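Long-range contact in kynurenine formamidase (Bacillus anthracis, PDB 4CO9), which hydrolyses N-formyl-L-kynurenine to L-kynurenine and formate with two zinc ions per subunit, the second step of tryptophan degradation through the kynurenine pathway: residues Gln76-Asn89 and Phe101-Ser114. Numbering follows the deposited sequence. Where two conformers were deposited one is given.
Sequences QVYVGPTRIIDVSN and FHLEGVERLLLRTS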
# COMPACT_ATOMS: atom_id res chain seq x y z
N GLN C 76 -10.04 -7.13 -5.59
CA GLN C 76 -10.03 -7.26 -7.07
C GLN C 76 -10.31 -5.94 -7.74
O GLN C 76 -9.88 -5.73 -8.85
CB GLN C 76 -11.05 -8.37 -7.49
CG GLN C 76 -11.10 -9.71 -6.68
CD GLN C 76 -9.76 -10.40 -6.50
OE1 GLN C 76 -8.93 -10.44 -7.42
NE2 GLN C 76 -9.53 -10.93 -5.31
N VAL C 77 -11.07 -5.08 -7.06
CA VAL C 77 -11.42 -3.78 -7.60
C VAL C 77 -10.20 -2.91 -7.86
O VAL C 77 -10.16 -2.14 -8.84
CB VAL C 77 -12.37 -3.05 -6.64
CG1 VAL C 77 -12.58 -1.60 -7.07
CG2 VAL C 77 -13.72 -3.75 -6.59
N TYR C 78 -9.18 -3.07 -7.02
CA TYR C 78 -8.05 -2.15 -7.01
C TYR C 78 -6.83 -2.63 -7.82
O TYR C 78 -5.78 -1.99 -7.77
CB TYR C 78 -7.64 -1.87 -5.57
CG TYR C 78 -8.74 -1.23 -4.78
CD1 TYR C 78 -8.94 0.14 -4.82
CD2 TYR C 78 -9.62 -2.00 -4.02
CE1 TYR C 78 -9.97 0.74 -4.10
CE2 TYR C 78 -10.66 -1.41 -3.31
CZ TYR C 78 -10.83 -0.03 -3.35
OH TYR C 78 -11.85 0.57 -2.64
N VAL C 79 -6.96 -3.75 -8.54
CA VAL C 79 -5.91 -4.23 -9.42
C VAL C 79 -6.52 -4.65 -10.75
O VAL C 79 -7.41 -5.50 -10.78
CB VAL C 79 -5.18 -5.45 -8.83
CG1 VAL C 79 -4.01 -5.86 -9.72
CG2 VAL C 79 -4.67 -5.15 -7.42
N GLY C 80 -6.01 -4.11 -11.85
CA GLY C 80 -6.42 -4.58 -13.16
C GLY C 80 -6.47 -3.49 -14.21
O GLY C 80 -6.04 -2.36 -13.96
N PRO C 81 -6.99 -3.83 -15.41
CA PRO C 81 -7.03 -2.90 -16.53
C PRO C 81 -7.70 -1.60 -16.16
O PRO C 81 -8.71 -1.60 -15.45
CB PRO C 81 -7.85 -3.67 -17.58
CG PRO C 81 -7.56 -5.09 -17.29
CD PRO C 81 -7.49 -5.16 -15.79
N THR C 82 -7.12 -0.51 -16.63
CA THR C 82 -7.63 0.83 -16.37
C THR C 82 -7.47 1.66 -17.61
O THR C 82 -6.54 1.45 -18.40
CB THR C 82 -6.95 1.62 -15.21
OG1 THR C 82 -7.74 2.76 -14.85
CG2 THR C 82 -5.59 2.16 -15.60
N ARG C 83 -8.39 2.59 -17.81
CA ARG C 83 -8.30 3.56 -18.87
C ARG C 83 -8.08 4.93 -18.26
O ARG C 83 -8.69 5.26 -17.25
CB ARG C 83 -9.58 3.56 -19.71
CG ARG C 83 -9.54 4.68 -20.72
CD ARG C 83 -9.03 4.33 -22.10
NE ARG C 83 -9.49 3.04 -22.63
CZ ARG C 83 -10.60 2.87 -23.33
NH1 ARG C 83 -11.40 3.90 -23.60
NH2 ARG C 83 -10.91 1.66 -23.78
N ILE C 84 -7.21 5.73 -18.88
CA ILE C 84 -6.96 7.09 -18.45
C ILE C 84 -7.39 8.08 -19.54
O ILE C 84 -7.04 7.91 -20.71
CB ILE C 84 -5.47 7.30 -18.15
CG1 ILE C 84 -5.02 6.25 -17.11
CG2 ILE C 84 -5.21 8.72 -17.68
CD1 ILE C 84 -3.60 6.42 -16.63
N ILE C 85 -8.17 9.09 -19.14
CA ILE C 85 -8.69 10.09 -20.07
C ILE C 85 -8.47 11.47 -19.53
O ILE C 85 -8.32 11.68 -18.32
CB ILE C 85 -10.20 9.90 -20.37
CG1 ILE C 85 -11.05 10.05 -19.12
CG2 ILE C 85 -10.45 8.55 -21.05
CD1 ILE C 85 -12.55 10.02 -19.38
N ASP C 86 -8.47 12.42 -20.45
CA ASP C 86 -8.28 13.82 -20.13
C ASP C 86 -9.62 14.54 -20.03
O ASP C 86 -10.40 14.58 -20.98
CB ASP C 86 -7.37 14.52 -21.13
CG ASP C 86 -6.89 15.86 -20.62
OD1 ASP C 86 -7.66 16.83 -20.68
OD2 ASP C 86 -5.74 15.92 -20.10
N VAL C 87 -9.87 15.14 -18.87
CA VAL C 87 -11.06 15.96 -18.64
C VAL C 87 -10.64 17.31 -18.05
O VAL C 87 -11.30 17.86 -17.18
CB VAL C 87 -12.07 15.25 -17.74
CG1 VAL C 87 -12.73 14.10 -18.49
CG2 VAL C 87 -11.43 14.73 -16.46
N SER C 88 -9.54 17.85 -18.56
CA SER C 88 -9.04 19.14 -18.11
C SER C 88 -9.95 20.27 -18.57
O SER C 88 -10.73 20.11 -19.50
CB SER C 88 -7.63 19.38 -18.64
OG SER C 88 -7.61 19.27 -20.05
N ASN C 89 -9.83 21.41 -17.90
CA ASN C 89 -10.57 22.61 -18.27
C ASN C 89 -12.08 22.44 -18.24
O ASN C 89 -12.79 23.04 -19.05
CB ASN C 89 -10.09 23.08 -19.64
CG ASN C 89 -8.68 23.61 -19.61
OD1 ASN C 89 -8.26 24.25 -18.66
ND2 ASN C 89 -7.93 23.31 -20.65
N PHE C 101 -16.39 9.82 -24.82
CA PHE C 101 -15.34 8.81 -24.73
C PHE C 101 -15.90 7.43 -25.03
O PHE C 101 -17.05 7.12 -24.73
CB PHE C 101 -14.68 8.87 -23.36
CG PHE C 101 -13.99 10.17 -23.09
CD1 PHE C 101 -12.70 10.38 -23.52
CD2 PHE C 101 -14.65 11.19 -22.41
CE1 PHE C 101 -12.06 11.59 -23.28
CE2 PHE C 101 -14.02 12.40 -22.16
CZ PHE C 101 -12.72 12.59 -22.60
N HIS C 102 -15.10 6.61 -25.66
CA HIS C 102 -15.47 5.25 -25.95
C HIS C 102 -15.00 4.38 -24.78
O HIS C 102 -13.83 4.04 -24.69
CB HIS C 102 -14.85 4.80 -27.28
CG HIS C 102 -15.34 3.46 -27.72
ND1 HIS C 102 -14.77 2.29 -27.28
CD2 HIS C 102 -16.38 3.10 -28.51
CE1 HIS C 102 -15.42 1.26 -27.79
NE2 HIS C 102 -16.40 1.72 -28.54
N LEU C 103 -15.92 4.00 -23.90
CA LEU C 103 -15.56 3.37 -22.60
C LEU C 103 -16.10 1.96 -22.48
O LEU C 103 -16.16 1.43 -21.37
CB LEU C 103 -16.15 4.21 -21.47
CG LEU C 103 -15.61 5.62 -21.31
CD1 LEU C 103 -16.45 6.41 -20.32
CD2 LEU C 103 -14.16 5.59 -20.86
N GLU C 104 -16.48 1.35 -23.60
CA GLU C 104 -17.00 -0.02 -23.54
C GLU C 104 -15.91 -0.97 -23.05
O GLU C 104 -14.77 -0.89 -23.47
CB GLU C 104 -17.60 -0.45 -24.90
CG GLU C 104 -18.77 0.43 -25.35
CD GLU C 104 -19.86 0.53 -24.30
OE1 GLU C 104 -20.47 -0.51 -24.01
OE2 GLU C 104 -20.11 1.65 -23.77
N GLY C 105 -16.29 -1.85 -22.12
CA GLY C 105 -15.38 -2.85 -21.58
C GLY C 105 -14.41 -2.34 -20.53
O GLY C 105 -13.63 -3.12 -19.98
N VAL C 106 -14.46 -1.04 -20.23
CA VAL C 106 -13.60 -0.45 -19.22
C VAL C 106 -14.10 -0.82 -17.81
O VAL C 106 -15.30 -0.74 -17.51
CB VAL C 106 -13.53 1.09 -19.38
CG1 VAL C 106 -12.75 1.73 -18.24
CG2 VAL C 106 -12.88 1.43 -20.72
N GLU C 107 -13.17 -1.22 -16.96
CA GLU C 107 -13.47 -1.61 -15.56
C GLU C 107 -13.02 -0.55 -14.54
O GLU C 107 -13.56 -0.47 -13.44
CB GLU C 107 -12.79 -2.95 -15.24
CG GLU C 107 -13.15 -4.19 -16.08
CD GLU C 107 -12.08 -5.28 -15.99
OE1 GLU C 107 -11.46 -5.45 -14.91
OE2 GLU C 107 -11.84 -5.95 -17.01
N ARG C 108 -12.01 0.24 -14.89
CA ARG C 108 -11.44 1.25 -13.99
C ARG C 108 -11.11 2.47 -14.82
O ARG C 108 -10.58 2.33 -15.91
CB ARG C 108 -10.16 0.72 -13.34
CG ARG C 108 -10.36 -0.54 -12.52
CD ARG C 108 -9.08 -1.24 -12.09
NE ARG C 108 -9.48 -2.52 -11.52
CZ ARG C 108 -9.83 -3.59 -12.23
NH1 ARG C 108 -9.76 -3.59 -13.56
NH2 ARG C 108 -10.23 -4.68 -11.59
N LEU C 109 -11.43 3.66 -14.31
CA LEU C 109 -11.26 4.88 -15.08
C LEU C 109 -10.58 5.95 -14.25
O LEU C 109 -11.04 6.25 -13.15
CB LEU C 109 -12.63 5.37 -15.56
CG LEU C 109 -12.66 6.63 -16.41
CD1 LEU C 109 -12.00 6.36 -17.75
CD2 LEU C 109 -14.10 7.08 -16.63
N LEU C 110 -9.46 6.47 -14.75
CA LEU C 110 -8.76 7.59 -14.11
C LEU C 110 -8.98 8.85 -14.92
O LEU C 110 -8.81 8.85 -16.14
CB LEU C 110 -7.27 7.32 -13.97
CG LEU C 110 -6.86 5.99 -13.33
CD1 LEU C 110 -5.36 5.86 -13.20
CD2 LEU C 110 -7.53 5.80 -11.97
N LEU C 111 -9.34 9.92 -14.22
CA LEU C 111 -9.64 11.21 -14.82
C LEU C 111 -8.53 12.21 -14.54
O LEU C 111 -8.27 12.55 -13.38
CB LEU C 111 -10.96 11.75 -14.26
CG LEU C 111 -12.18 10.84 -14.30
CD1 LEU C 111 -13.41 11.56 -13.75
CD2 LEU C 111 -12.45 10.37 -15.72
N ARG C 112 -7.86 12.67 -15.60
CA ARG C 112 -6.89 13.75 -15.50
C ARG C 112 -7.60 15.09 -15.66
O ARG C 112 -8.00 15.45 -16.77
CB ARG C 112 -5.79 13.62 -16.57
CG ARG C 112 -4.60 14.54 -16.31
CD ARG C 112 -3.62 14.70 -17.48
NE ARG C 112 -3.05 13.43 -17.93
CZ ARG C 112 -3.59 12.68 -18.89
NH1 ARG C 112 -4.69 13.08 -19.54
NH2 ARG C 112 -3.02 11.53 -19.21
N THR C 113 -7.78 15.80 -14.56
CA THR C 113 -8.31 17.17 -14.61
C THR C 113 -7.19 18.17 -14.83
O THR C 113 -7.44 19.24 -15.36
CB THR C 113 -9.06 17.57 -13.31
OG1 THR C 113 -8.12 17.76 -12.25
CG2 THR C 113 -10.10 16.53 -12.92
N SER C 114 -5.98 17.81 -14.42
CA SER C 114 -4.83 18.72 -14.43
C SER C 114 -5.16 20.05 -13.78
O SER C 114 -4.62 21.08 -14.17
CB SER C 114 -4.32 18.94 -15.86
OG SER C 114 -3.95 17.71 -16.47
O HOH W 1 -10.40 -1.00 -17.82
O HOH W 2 -13.33 1.10 -25.01
O HOH W 3 -4.29 17.89 -19.14
O HOH W 4 -7.87 21.82 -15.80
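Backbone bonds from Arg-83 N to Arg-108 O, Leu-110 N to Arg-83 O, Ile-85 N to Leu-110 O and Arg-112 N to Ile-85 O join 81-86 to 108-112 as parallel neighbours within the mixed sheet; Val-87 N to Arg-112 O continues the pattern one residue past the strand.

Three arginines supply most of the side-chain hydrogen bonds. Arg-108 runs extended from CG to NE into the 3-10 end and corner (76-80) before strand 81-86, and its guanidinium is gripped by three carbonyls: NE gives to Val-77 O (2.8 Å), NH2 to Gln-76 O (3.0 Å) and NH1 to Pro-81 O (2.9 Å). Gly-80 CA lies over one face, and Glu-107 OE1 adds a salt bridge to NH1. Bends at chi2 (94°) and chi3 (41°) carry the Arg-83 guanidinium to the loop, where NH1 meets His-102 O (2.7 Å) nearly in the guanidinium plane while Val-106 CG2 covers a face; its NE pairs with Asp-186, and a water links NH2 to His-102 and Glu-104. At the far end Arg-112 NH1 reaches the anti side of Asp-86 OD2 (3.1 Å), and the same guanidinium binds Asp-184 and Val-182 O. Asp-86 OD1 accepts from Ser-88 N two residues on, an Asx turn.

The apolar contacts centre on Ile-85. With chi1 at 62°, CG1 sits between backbone N and carbonyl carbon, and CD1 stands over the Phe-101 ring in a CH-pi contact, 3.8 Å from the centroid, touching Leu-111 CD2 alongside. On the other face Ile-84 CD1 meets Leu-110 CD1 (3.9 Å); Leu-110 packs on Leu-174, its side chain about 10 Å from that of the zinc ligand Glu-175.

Arg-108, buried, thus has its charge met by carbonyls and one carboxylate, which probably fixes the corner where the chain enters the sheet.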